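Local coordinates for DUF2018 family protein (Campylobacter jejuni subsp. jejuni, PDB 4NPX) that is of unknown function but is a mainly helical DUF2018-family protein that pairs with a second copy of itself in the crystal, at residues E42-I47 against I104-K109; K85-I88 against F94-E97. All blocks are in the same frame, centred on the assembly; numbering follows the deposited sequence.

Contact 1: E42-I47 against I104-K109; sequences EKFIEI and IELGAK
Phe44 and Ile47 of helix 40-49 rest against Leu106 and Gly107 of helix 92-111, an example of helix-helix packing in an all-helical fold where one helix offers a glycine beside a leucine. The two segments run in broadly the same sense at 31°, with their axes 9.3 Å apart. At the nearest backbone point, the CA atoms of Phe44 and Gly107 are separated by 5.3 Å.

The contacts between apolar side chains come first. Phe44 and Leu106 lie alongside each other and point the same way, and CE1 of Phe44 meets CB of Leu106 at 3.9 Å. The ring gets there because its CG is turned anti to the Phe44 backbone nitrogen (chi1 167°), which carries the aromatic end nearer to helix 92-111 than the start of the side chain would suggest. Beyond this pair, Leu106 also touches Val59 and Phe63 of helix 53-76 and Phe64 of the second subunit, so the buried contact passes into both the chain's interior and the dimer interface.

A second group of contacts joins side chains to bare backbone. The edge of the Phe44 ring faces the amide of Gly107, with CD1 of Phe44 4.1 Å from Gly107 N. Ile47 spreads both its branches over the same glycine: its CD1 lies 3.9 Å from Gly107 CA, while its CG2 approaches Gly107 O.

Ionic pairing stays within helix 92-111, one turn apart along it and away from Phe44 and Ile47. There Lys109 NZ donates to Glu105 OE2 at 2.8 Å in a salt bridge, and OE2 accepts with its anti lone pair, the one directed away from OE1.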
# COMPACT_ATOMS: atom_id res chain seq x y z
N GLU A 42 6.20 4.46 13.70
CA GLU A 42 6.89 3.44 14.53
C GLU A 42 5.89 2.38 15.03
O GLU A 42 6.14 1.22 14.91
CB GLU A 42 7.63 4.08 15.70
CG GLU A 42 8.79 4.96 15.27
CD GLU A 42 9.29 5.91 16.36
OE1 GLU A 42 8.67 6.03 17.44
OE2 GLU A 42 10.32 6.55 16.10
N LYS A 43 4.72 2.79 15.49
CA LYS A 43 3.77 1.80 15.94
C LYS A 43 3.26 0.89 14.77
O LYS A 43 3.14 -0.34 14.92
CB LYS A 43 2.63 2.49 16.64
CG LYS A 43 1.73 1.57 17.45
CD LYS A 43 0.64 2.42 18.10
CE LYS A 43 -0.32 1.62 18.96
NZ LYS A 43 -1.00 0.59 18.15
N PHE A 44 3.02 1.47 13.60
CA PHE A 44 2.58 0.63 12.45
C PHE A 44 3.62 -0.38 12.09
O PHE A 44 3.32 -1.54 11.79
CB PHE A 44 2.28 1.52 11.26
CG PHE A 44 2.13 0.78 9.98
CD1 PHE A 44 0.96 0.11 9.71
CD2 PHE A 44 3.12 0.80 9.05
CE1 PHE A 44 0.80 -0.55 8.51
CE2 PHE A 44 2.97 0.15 7.83
CZ PHE A 44 1.79 -0.51 7.59
N ILE A 45 4.86 0.04 12.05
CA ILE A 45 5.96 -0.90 11.68
C ILE A 45 6.04 -2.07 12.67
O ILE A 45 6.23 -3.25 12.26
CB ILE A 45 7.29 -0.19 11.64
CG1 ILE A 45 7.27 0.97 10.64
CG2 ILE A 45 8.38 -1.21 11.31
CD1 ILE A 45 6.95 0.51 9.25
N GLU A 46 5.95 -1.75 13.96
CA GLU A 46 5.94 -2.76 15.01
C GLU A 46 4.78 -3.75 14.83
O GLU A 46 4.92 -4.95 15.00
CB GLU A 46 5.86 -2.08 16.35
CG GLU A 46 7.17 -1.47 16.73
CD GLU A 46 7.23 -1.24 18.21
OE1 GLU A 46 6.13 -1.19 18.81
OE2 GLU A 46 8.36 -1.16 18.76
N ILE A 47 3.63 -3.24 14.45
CA ILE A 47 2.45 -4.05 14.16
C ILE A 47 2.66 -5.01 13.01
O ILE A 47 2.32 -6.17 13.14
CB ILE A 47 1.19 -3.16 13.95
CG1 ILE A 47 0.75 -2.63 15.34
CG2 ILE A 47 0.08 -4.03 13.41
CD1 ILE A 47 -0.24 -1.47 15.27
N ILE A 104 -2.34 4.58 11.19
CA ILE A 104 -3.35 4.25 12.17
C ILE A 104 -4.39 3.22 11.71
O ILE A 104 -4.55 2.21 12.36
CB ILE A 104 -4.03 5.55 12.67
CG1 ILE A 104 -2.97 6.39 13.36
CG2 ILE A 104 -5.14 5.20 13.62
CD1 ILE A 104 -3.38 7.80 13.70
N GLU A 105 -4.98 3.46 10.56
CA GLU A 105 -6.07 2.68 9.92
C GLU A 105 -5.59 1.26 9.65
O GLU A 105 -6.21 0.29 10.03
CB GLU A 105 -6.43 3.28 8.50
CG GLU A 105 -7.17 2.22 7.63
CD GLU A 105 -6.84 2.12 6.13
OE1 GLU A 105 -5.98 2.88 5.59
OE2 GLU A 105 -7.45 1.23 5.47
N LEU A 106 -4.48 1.14 8.98
CA LEU A 106 -4.00 -0.22 8.64
C LEU A 106 -3.53 -1.00 9.90
O LEU A 106 -3.70 -2.21 10.00
CB LEU A 106 -2.93 -0.19 7.56
CG LEU A 106 -3.29 0.18 6.13
CD1 LEU A 106 -2.04 0.10 5.23
CD2 LEU A 106 -4.41 -0.74 5.65
N GLY A 107 -2.92 -0.31 10.85
CA GLY A 107 -2.49 -0.98 12.10
C GLY A 107 -3.68 -1.57 12.87
O GLY A 107 -3.56 -2.70 13.38
N ALA A 108 -4.75 -0.75 13.03
CA ALA A 108 -6.01 -1.12 13.71
C ALA A 108 -6.64 -2.30 13.00
O ALA A 108 -7.08 -3.25 13.62
CB ALA A 108 -6.96 0.04 13.76
N LYS A 109 -6.58 -2.33 11.68
CA LYS A 109 -7.09 -3.49 10.94
C LYS A 109 -6.29 -4.76 11.21
O LYS A 109 -6.85 -5.84 11.32
CB LYS A 109 -7.07 -3.22 9.44
CG LYS A 109 -8.33 -2.55 8.98
CD LYS A 109 -8.19 -1.96 7.62
CE LYS A 109 -9.56 -1.53 7.18
NZ LYS A 109 -9.43 -0.72 5.95

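Contact 2: K85-I88 against F94-E97; sequences KNFI and FIEE
Ile88 and Ile95 mark the closest approach of the two backbones, their CA atoms 6.7 Å apart, at the turn where helix 81-90 gives way to helix 92-111. The turn is short, and the Phe87 carbonyl oxygen accepts a hydrogen bond from the side-chain amide of Asn91, the residue between the two helices.

Ile95 is the buried member of the group and touches two neighbours from helix 81-90. Its CD1 reaches the edge of the Phe87 ring, 4.1 Å from Phe87 CE1, and also meets CG1 of Ile88 at 4.2 Å. The side chains of the two isoleucines run at about a right angle to each other. Nearer the backbone, Ile95 CG1 lies 4.1 Å from Ile88 O.

Phe87 is the link to the other aromatic residue. Its CG stands anti to the backbone nitrogen (chi1 177°), which swings the ring across toward helix 92-111, and the edge that meets Ile95 also meets Phe94. Here Phe87 CE1 comes to 4.1 Å from Phe94 CD2, the two side chains crossing obliquely.

The second subunit also packs here: its Glu72 lies on both phenylalanines, its Ala69 on Ile88 and its Ile68 on Ile95. Lys85 instead forms a salt bridge to Asp66 of that subunit.

Between the two helices, then, the attachment consists of apolar van der Waals contacts, with Ile95 the buried residue and its partners only partly so, while the charge of Lys85 is paired with the second subunit and not across the turn.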
# COMPACT_ATOMS: atom_id res chain seq x y z
N LYS A 85 3.62 11.27 -8.88
CA LYS A 85 4.87 11.71 -8.18
C LYS A 85 4.97 13.24 -8.05
O LYS A 85 5.36 13.77 -6.99
CB LYS A 85 6.10 11.19 -8.85
CG LYS A 85 6.23 9.66 -8.73
CD LYS A 85 6.53 9.27 -7.27
CE LYS A 85 6.98 7.82 -7.04
NZ LYS A 85 6.97 7.50 -5.57
N ASN A 86 4.56 13.95 -9.07
CA ASN A 86 4.59 15.37 -8.93
C ASN A 86 3.58 15.88 -7.92
O ASN A 86 3.89 16.85 -7.20
CB ASN A 86 4.56 16.02 -10.26
CG ASN A 86 5.92 15.85 -11.01
OD1 ASN A 86 7.01 15.70 -10.39
ND2 ASN A 86 5.86 15.84 -12.31
N PHE A 87 2.42 15.20 -7.83
CA PHE A 87 1.44 15.60 -6.83
C PHE A 87 2.14 15.50 -5.47
O PHE A 87 2.06 16.40 -4.59
CB PHE A 87 0.13 14.76 -6.82
CG PHE A 87 -0.84 15.16 -5.70
CD1 PHE A 87 -0.72 14.65 -4.39
CD2 PHE A 87 -1.85 16.09 -5.96
CE1 PHE A 87 -1.53 15.09 -3.36
CE2 PHE A 87 -2.71 16.48 -4.94
CZ PHE A 87 -2.56 15.98 -3.66
N ILE A 88 2.81 14.40 -5.28
CA ILE A 88 3.52 14.16 -3.99
C ILE A 88 4.53 15.25 -3.67
O ILE A 88 4.56 15.76 -2.55
CB ILE A 88 4.21 12.78 -4.05
CG1 ILE A 88 3.16 11.62 -4.14
CG2 ILE A 88 5.11 12.56 -2.84
CD1 ILE A 88 3.88 10.31 -4.47
N PHE A 94 0.15 17.78 2.99
CA PHE A 94 -1.02 16.90 2.78
C PHE A 94 -0.64 15.43 2.88
O PHE A 94 -1.32 14.59 3.51
CB PHE A 94 -1.63 17.16 1.37
CG PHE A 94 -2.86 16.36 1.11
CD1 PHE A 94 -4.06 16.84 1.52
CD2 PHE A 94 -2.81 15.09 0.54
CE1 PHE A 94 -5.21 16.11 1.35
CE2 PHE A 94 -3.95 14.35 0.38
CZ PHE A 94 -5.14 14.85 0.82
N ILE A 95 0.40 15.08 2.17
CA ILE A 95 0.90 13.71 2.19
C ILE A 95 1.25 13.22 3.64
O ILE A 95 0.88 12.11 4.05
CB ILE A 95 2.09 13.57 1.24
CG1 ILE A 95 1.74 13.90 -0.24
CG2 ILE A 95 2.73 12.17 1.40
CD1 ILE A 95 0.85 12.85 -0.88
N GLU A 96 1.97 14.04 4.41
CA GLU A 96 2.43 13.66 5.78
C GLU A 96 1.28 13.41 6.69
O GLU A 96 1.25 12.41 7.45
CB GLU A 96 3.32 14.76 6.30
CG GLU A 96 3.84 14.49 7.68
CD GLU A 96 4.76 15.58 8.17
OE1 GLU A 96 5.15 16.46 7.34
OE2 GLU A 96 5.06 15.54 9.39
N GLU A 97 0.27 14.27 6.59
CA GLU A 97 -0.96 14.11 7.40
C GLU A 97 -1.71 12.81 7.07
O GLU A 97 -2.10 12.05 7.99
CB GLU A 97 -1.84 15.35 7.24
CG GLU A 97 -3.23 15.25 7.87
CD GLU A 97 -3.25 15.36 9.38
OE1 GLU A 97 -2.23 15.83 9.94
OE2 GLU A 97 -4.33 15.00 9.99

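Overall arrangement
From the N terminus the chain enters helix 40-49, the first half of contact 1, and then follows the long helix 53-76 before reaching helix 81-90. Contact 2 closes a tight loop there, only five residues separating its segments, as the chain turns into helix 92-111. Further along that last helix, contact 1 closes a much wider loop, which encloses contact 2 entirely. The last helix therefore serves both: its early part holds the helix just before it, its later part the first helix. The contact centres lie about 20 Å apart and their nearest atoms about 7 Å, so the two do not touch, and each also meets the second subunit, so both ends of this arrangement enter the dimer interface.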